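Local coordinates for protein putative Zn-dependent exopeptidase (Bacteroides vulgatus ATCC 8482, PDB 3GUX) that probably acts as a zinc-dependent aminopeptidase of the M28 family, removing residues from the N-terminal end of peptides, at residues D209-R223 and Y241-I255. Residues are numbered along the deposited sequence; the frame is centred on the assembly and turned at random.
Sequences DATFYYEGYSARTAR and YFVKEDGGETVDDHI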
loop_
_atom_site.group_PDB
_atom_site.type_symbol
_atom_site.label_atom_id
_atom_site.label_comp_id
_atom_site.label_asym_id
_atom_site.label_seq_id
_atom_site.Cartn_x
_atom_site.Cartn_y
_atom_site.Cartn_z
ATOM N N ASP A 209 -2.966 -15.962 10.481
ATOM C CA ASP A 209 -4.422 -15.915 10.707
ATOM C C ASP A 209 -4.984 -14.486 10.875
ATOM O O ASP A 209 -5.925 -14.278 11.626
ATOM C CB ASP A 209 -4.806 -16.797 11.909
ATOM C CG ASP A 209 -4.362 -18.232 11.738
ATOM O OD1 ASP A 209 -4.626 -18.795 10.662
ATOM O OD2 ASP A 209 -3.778 -18.798 12.684
ATOM N N ALA A 210 -4.419 -13.527 10.148
ATOM C CA ALA A 210 -4.881 -12.155 10.199
ATOM C C ALA A 210 -6.324 -12.131 9.723
ATOM O O ALA A 210 -6.765 -13.022 8.999
ATOM C CB ALA A 210 -4.022 -11.258 9.333
ATOM N N THR A 211 -7.065 -11.138 10.200
ATOM C CA THR A 211 -8.451 -10.954 9.814
ATOM C C THR A 211 -8.648 -9.484 9.468
ATOM O O THR A 211 -8.452 -8.597 10.300
ATOM C CB THR A 211 -9.439 -11.460 10.888
ATOM O OG1 THR A 211 -9.131 -10.856 12.143
ATOM C CG2 THR A 211 -9.353 -13.003 10.995
ATOM N N PHE A 212 -8.966 -9.259 8.193
ATOM C CA PHE A 212 -9.200 -7.940 7.641
ATOM C C PHE A 212 -10.704 -7.711 7.627
ATOM O O PHE A 212 -11.444 -8.343 6.888
ATOM C CB PHE A 212 -8.574 -7.830 6.254
ATOM C CG PHE A 212 -7.172 -8.368 6.215
ATOM C CD1 PHE A 212 -6.166 -7.726 6.915
ATOM C CD2 PHE A 212 -6.878 -9.543 5.518
ATOM C CE1 PHE A 212 -4.866 -8.238 6.932
ATOM C CE2 PHE A 212 -5.598 -10.072 5.530
ATOM C CZ PHE A 212 -4.589 -9.417 6.226
ATOM N N TYR A 213 -11.145 -6.852 8.531
ATOM C CA TYR A 213 -12.543 -6.515 8.666
ATOM C C TYR A 213 -12.848 -5.292 7.810
ATOM O O TYR A 213 -11.910 -4.617 7.337
ATOM C CB TYR A 213 -12.869 -6.242 10.147
ATOM C CG TYR A 213 -13.148 -7.486 10.951
ATOM C CD1 TYR A 213 -12.145 -8.390 11.224
ATOM C CD2 TYR A 213 -14.429 -7.757 11.439
ATOM C CE1 TYR A 213 -12.394 -9.528 11.943
ATOM C CE2 TYR A 213 -14.682 -8.902 12.174
ATOM C CZ TYR A 213 -13.644 -9.782 12.414
ATOM O OH TYR A 213 -13.836 -10.936 13.123
ATOM N N TYR A 214 -14.144 -5.006 7.603
ATOM C CA TYR A 214 -14.514 -3.761 6.940
ATOM C C TYR A 214 -14.078 -2.671 7.897
ATOM O O TYR A 214 -14.618 -2.559 9.002
ATOM C CB TYR A 214 -16.005 -3.621 6.661
ATOM C CG TYR A 214 -16.608 -4.556 5.639
ATOM C CD1 TYR A 214 -15.925 -4.918 4.479
ATOM C CD2 TYR A 214 -17.914 -4.978 5.784
ATOM C CE1 TYR A 214 -16.505 -5.755 3.548
ATOM C CE2 TYR A 214 -18.504 -5.783 4.853
ATOM C CZ TYR A 214 -17.802 -6.174 3.740
ATOM O OH TYR A 214 -18.416 -6.979 2.820
ATOM N N GLU A 215 -13.050 -1.919 7.501
ATOM C CA GLU A 215 -12.527 -0.833 8.320
ATOM C C GLU A 215 -13.496 0.335 8.252
ATOM O O GLU A 215 -14.033 0.651 7.163
ATOM C CB GLU A 215 -11.114 -0.467 7.860
ATOM C CG GLU A 215 -10.421 0.595 8.716
ATOM C CD GLU A 215 -10.838 2.011 8.344
ATOM O OE1 GLU A 215 -11.027 2.292 7.142
ATOM O OE2 GLU A 215 -10.967 2.852 9.247
ATOM N N GLY A 216 -13.724 0.960 9.414
ATOM C CA GLY A 216 -14.738 2.011 9.557
ATOM C C GLY A 216 -14.742 3.149 8.554
ATOM O O GLY A 216 -15.785 3.439 7.962
ATOM N N TYR A 217 -13.606 3.831 8.393
ATOM C CA TYR A 217 -13.522 4.955 7.450
ATOM C C TYR A 217 -13.735 4.468 6.008
ATOM O O TYR A 217 -14.553 5.054 5.258
ATOM C CB TYR A 217 -12.221 5.741 7.615
ATOM C CG TYR A 217 -12.195 7.018 6.820
ATOM C CD1 TYR A 217 -12.664 8.212 7.360
ATOM C CD2 TYR A 217 -11.705 7.033 5.519
ATOM C CE1 TYR A 217 -12.667 9.399 6.598
ATOM C CE2 TYR A 217 -11.689 8.184 4.759
ATOM C CZ TYR A 217 -12.146 9.367 5.304
ATOM O OH TYR A 217 -12.116 10.481 4.507
ATOM N N SER A 218 -13.055 3.383 5.644
ATOM C CA SER A 218 -13.218 2.775 4.323
ATOM C C SER A 218 -14.704 2.438 4.021
ATOM O O SER A 218 -15.171 2.668 2.918
ATOM C CB SER A 218 -12.368 1.502 4.180
ATOM O OG SER A 218 -10.947 1.727 4.389
ATOM N N ALA A 219 -15.421 1.937 5.032
ATOM C CA ALA A 219 -16.813 1.519 4.925
ATOM C C ALA A 219 -17.799 2.669 4.807
ATOM O O ALA A 219 -18.970 2.432 4.527
ATOM C CB ALA A 219 -17.171 0.654 6.122
ATOM N N ARG A 220 -17.394 3.911 5.091
ATOM C CA ARG A 220 -18.297 5.045 4.843
ATOM C C ARG A 220 -17.835 5.927 3.673
ATOM O O ARG A 220 -18.590 6.736 3.193
ATOM C CB ARG A 220 -18.539 5.861 6.110
ATOM C CG ARG A 220 -17.418 6.650 6.616
ATOM C CD ARG A 220 -17.901 7.445 7.818
ATOM N NE ARG A 220 -16.798 8.265 8.303
ATOM C CZ ARG A 220 -16.512 9.499 7.885
ATOM N NH1 ARG A 220 -17.246 10.128 6.966
ATOM N NH2 ARG A 220 -15.468 10.128 8.403
ATOM N N THR A 221 -16.604 5.765 3.228
ATOM C CA THR A 221 -16.048 6.529 2.124
ATOM C C THR A 221 -15.781 5.704 0.859
ATOM O O THR A 221 -15.690 6.285 -0.270
ATOM C CB THR A 221 -14.698 7.147 2.571
ATOM O OG1 THR A 221 -13.912 6.126 3.195
ATOM C CG2 THR A 221 -14.931 8.284 3.553
ATOM N N ALA A 222 -15.715 4.366 1.023
ATOM C CA ALA A 222 -15.381 3.474 -0.087
ATOM C C ALA A 222 -16.049 2.077 0.017
ATOM O O ALA A 222 -15.358 1.075 -0.173
ATOM C CB ALA A 222 -13.856 3.337 -0.148
ATOM N N ARG A 223 -17.363 2.013 0.311
ATOM C CA ARG A 223 -18.031 0.706 0.490
ATOM C C ARG A 223 -17.970 -0.151 -0.739
ATOM O O ARG A 223 -17.568 -1.282 -0.674
ATOM C CB ARG A 223 -19.511 0.805 0.826
ATOM C CG ARG A 223 -19.794 1.329 2.155
ATOM C CD ARG A 223 -21.243 1.122 2.634
ATOM N NE ARG A 223 -21.512 -0.290 2.939
ATOM C CZ ARG A 223 -21.095 -0.939 4.033
ATOM N NH1 ARG A 223 -20.353 -0.339 4.962
ATOM N NH2 ARG A 223 -21.399 -2.222 4.197
ATOM N N TYR A 241 -9.649 -14.818 5.815
ATOM C CA TYR A 241 -8.875 -13.613 6.024
ATOM C C TYR A 241 -9.687 -12.344 5.868
ATOM O O TYR A 241 -9.472 -11.422 6.618
ATOM C CB TYR A 241 -7.701 -13.574 5.060
ATOM C CG TYR A 241 -6.719 -14.689 5.277
ATOM C CD1 TYR A 241 -5.753 -14.593 6.284
ATOM C CD2 TYR A 241 -6.755 -15.829 4.494
ATOM C CE1 TYR A 241 -4.842 -15.594 6.506
ATOM C CE2 TYR A 241 -5.845 -16.863 4.711
ATOM C CZ TYR A 241 -4.879 -16.725 5.708
ATOM O OH TYR A 241 -3.956 -17.730 5.924
ATOM N N PHE A 242 -10.645 -12.326 4.929
ATOM C CA PHE A 242 -11.441 -11.129 4.650
ATOM C C PHE A 242 -12.846 -11.275 5.211
ATOM O O PHE A 242 -13.765 -11.724 4.509
ATOM C CB PHE A 242 -11.461 -10.859 3.147
ATOM C CG PHE A 242 -10.135 -10.412 2.605
ATOM C CD1 PHE A 242 -9.138 -11.325 2.326
ATOM C CD2 PHE A 242 -9.871 -9.064 2.408
ATOM C CE1 PHE A 242 -7.912 -10.896 1.855
ATOM C CE2 PHE A 242 -8.652 -8.635 1.926
ATOM C CZ PHE A 242 -7.672 -9.558 1.650
ATOM N N VAL A 243 -12.987 -10.882 6.479
ATOM C CA VAL A 243 -14.243 -10.972 7.221
ATOM C C VAL A 243 -15.172 -9.828 6.824
ATOM O O VAL A 243 -14.841 -8.644 7.056
ATOM C CB VAL A 243 -14.011 -10.949 8.759
ATOM C CG1 VAL A 243 -15.337 -11.049 9.504
ATOM C CG2 VAL A 243 -13.086 -12.080 9.179
ATOM N N LYS A 244 -16.335 -10.163 6.251
ATOM C CA LYS A 244 -17.279 -9.149 5.803
ATOM C C LYS A 244 -18.095 -8.670 6.978
ATOM O O LYS A 244 -19.297 -8.926 7.054
ATOM C CB LYS A 244 -18.209 -9.695 4.735
ATOM C CG LYS A 244 -17.543 -10.204 3.501
ATOM C CD LYS A 244 -18.586 -10.621 2.533
ATOM C CE LYS A 244 -18.003 -11.140 1.274
ATOM N NZ LYS A 244 -19.090 -11.757 0.457
ATOM N N GLU A 245 -17.450 -7.987 7.906
ATOM C CA GLU A 245 -18.099 -7.456 9.100
ATOM C C GLU A 245 -17.420 -6.151 9.425
ATOM O O GLU A 245 -16.228 -5.996 9.148
ATOM C CB GLU A 245 -17.976 -8.419 10.289
ATOM C CG GLU A 245 -18.631 -9.812 10.064
ATOM C CD GLU A 245 -18.480 -10.777 11.239
ATOM O OE1 GLU A 245 -18.064 -10.346 12.337
ATOM O OE2 GLU A 245 -18.777 -11.981 11.049
ATOM N N ASP A 246 -18.164 -5.213 10.006
ATOM C CA ASP A 246 -17.599 -3.930 10.402
ATOM C C ASP A 246 -16.606 -4.181 11.520
ATOM O O ASP A 246 -16.937 -4.815 12.504
ATOM C CB ASP A 246 -18.686 -2.958 10.884
ATOM C CG ASP A 246 -19.671 -2.555 9.775
ATOM O OD1 ASP A 246 -19.300 -2.601 8.583
ATOM O OD2 ASP A 246 -20.823 -2.179 10.095
ATOM N N GLY A 247 -15.378 -3.720 11.345
ATOM C CA GLY A 247 -14.353 -3.883 12.350
ATOM C C GLY A 247 -14.217 -2.559 13.073
ATOM O O GLY A 247 -15.221 -1.940 13.444
ATOM N N GLY A 248 -12.985 -2.127 13.271
ATOM C CA GLY A 248 -12.714 -0.855 13.927
ATOM C C GLY A 248 -12.474 0.236 12.905
ATOM O O GLY A 248 -12.330 -0.035 11.708
ATOM N N GLU A 249 -12.459 1.477 13.387
ATOM C CA GLU A 249 -12.153 2.634 12.562
ATOM C C GLU A 249 -10.758 3.071 12.961
ATOM O O GLU A 249 -10.476 3.277 14.136
ATOM C CB GLU A 249 -13.165 3.746 12.747
ATOM C CG GLU A 249 -12.745 4.988 11.986
ATOM C CD GLU A 249 -13.872 5.909 11.671
ATOM O OE1 GLU A 249 -14.896 5.434 11.128
ATOM O OE2 GLU A 249 -13.707 7.117 11.917
ATOM N N THR A 250 -9.891 3.239 11.977
ATOM C CA THR A 250 -8.516 3.531 12.258
ATOM C C THR A 250 -7.998 4.747 11.511
ATOM O O THR A 250 -8.350 4.949 10.349
ATOM C CB THR A 250 -7.658 2.300 11.901
ATOM O OG1 THR A 250 -6.318 2.525 12.334
ATOM C CG2 THR A 250 -7.668 2.016 10.405
ATOM N N VAL A 251 -7.182 5.556 12.194
ATOM C CA VAL A 251 -6.511 6.678 11.553
ATOM C C VAL A 251 -5.413 6.051 10.730
ATOM O O VAL A 251 -4.604 5.324 11.264
ATOM C CB VAL A 251 -5.901 7.726 12.553
ATOM C CG1 VAL A 251 -4.945 7.086 13.536
ATOM C CG2 VAL A 251 -5.166 8.794 11.794
ATOM N N ASP A 252 -5.386 6.299 9.421
ATOM C CA ASP A 252 -4.376 5.686 8.547
ATOM C C ASP A 252 -4.259 6.518 7.266
ATOM O O ASP A 252 -5.061 7.403 7.038
ATOM C CB ASP A 252 -4.757 4.218 8.268
ATOM C CG ASP A 252 -3.550 3.296 8.112
ATOM O OD1 ASP A 252 -2.437 3.825 7.893
ATOM O OD2 ASP A 252 -3.718 2.043 8.164
ATOM N N ASP A 253 -3.313 6.188 6.406
ATOM C CA ASP A 253 -3.027 6.994 5.222
ATOM C C ASP A 253 -4.228 7.184 4.278
ATOM O O ASP A 253 -4.336 8.221 3.609
ATOM C CB ASP A 253 -1.841 6.378 4.458
ATOM C CG ASP A 253 -0.496 6.472 5.219
ATOM O OD1 ASP A 253 -0.156 7.558 5.733
ATOM O OD2 ASP A 253 0.257 5.459 5.240
ATOM N N HIS A 254 -5.121 6.188 4.235
ATOM C CA HIS A 254 -6.291 6.225 3.361
ATOM C C HIS A 254 -7.226 7.396 3.682
ATOM O O HIS A 254 -7.897 7.876 2.782
ATOM C CB HIS A 254 -7.036 4.899 3.411
ATOM C CG HIS A 254 -7.704 4.610 4.712
ATOM N ND1 HIS A 254 -7.046 4.655 5.923
ATOM C CD2 HIS A 254 -8.959 4.202 4.984
ATOM C CE1 HIS A 254 -7.886 4.324 6.888
ATOM N NE2 HIS A 254 -9.052 4.036 6.341
ATOM N N ILE A 255 -7.271 7.833 4.947
ATOM C CA ILE A 255 -8.067 8.993 5.336
ATOM C C ILE A 255 -7.607 10.213 4.573
ATOM O O ILE A 255 -8.425 10.949 4.045
ATOM C CB ILE A 255 -7.993 9.291 6.857
ATOM C CG1 ILE A 255 -8.670 8.165 7.651
ATOM C CG2 ILE A 255 -8.645 10.649 7.188
ATOM C CD1 ILE A 255 -8.858 8.493 9.135
HETATM O O HOH W 1 -2.371 -17.546 7.849
#
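In this phosphorylase/hydrolase-like fold of the M28 peptidases, a short, weakly bonded strand pair, 212-214 beside 242-244, runs on into a buried carboxylate hub where Glu215 caps the turn leading into helix 218-221 and binds Thr250 and His254. The connection between the strands runs through helices 218-221 and 223-236. Phe212 N donates a hydrogen bond to Tyr241 O at 2.7 Å; at the corner, Tyr214 N bonds Glu245 O, and just beyond it Gly247 N bonds Tyr214 O, nearly straight at 173°, so that Tyr214 pairs in parallel with Asp246. A further backbone bond, Gly216 N to Gly248 O, joins the two chains beside Glu215. The Glu215 chain leaves anti to the backbone N (chi1 -176°) and bends at chi2, which brings its carboxylate back to the other segment. OE1 takes three donors: Ser218 N, Ser218 OG and His254 NE2, the last 2.8 Å away and above the carboxylate plane, with the imidazole turned almost perpendicular to it. OE2 takes Tyr217 N and, on its anti side, Thr250 N at 3.0 Å. With Glu215 cut back to an alanine, His254 NE2 and Thr250 N are likely to lose their acceptor and the turn its capping carboxylate. Ser218 OG is also bonded to Asp267 N of strand 265-269. Beyond the hub, the Tyr217 ring turns an offset edge to the His254 face, planes at 89°, and its OH bonds Asn258. Toward the strands, the Phe212 edge meets the Phe242 face, and Val243 CB sits over the Tyr213 ring. On the far side of Tyr217 from Thr221 CG2, Ile255 CG1 lies 3.9 Å from the centre of the Tyr217 ring.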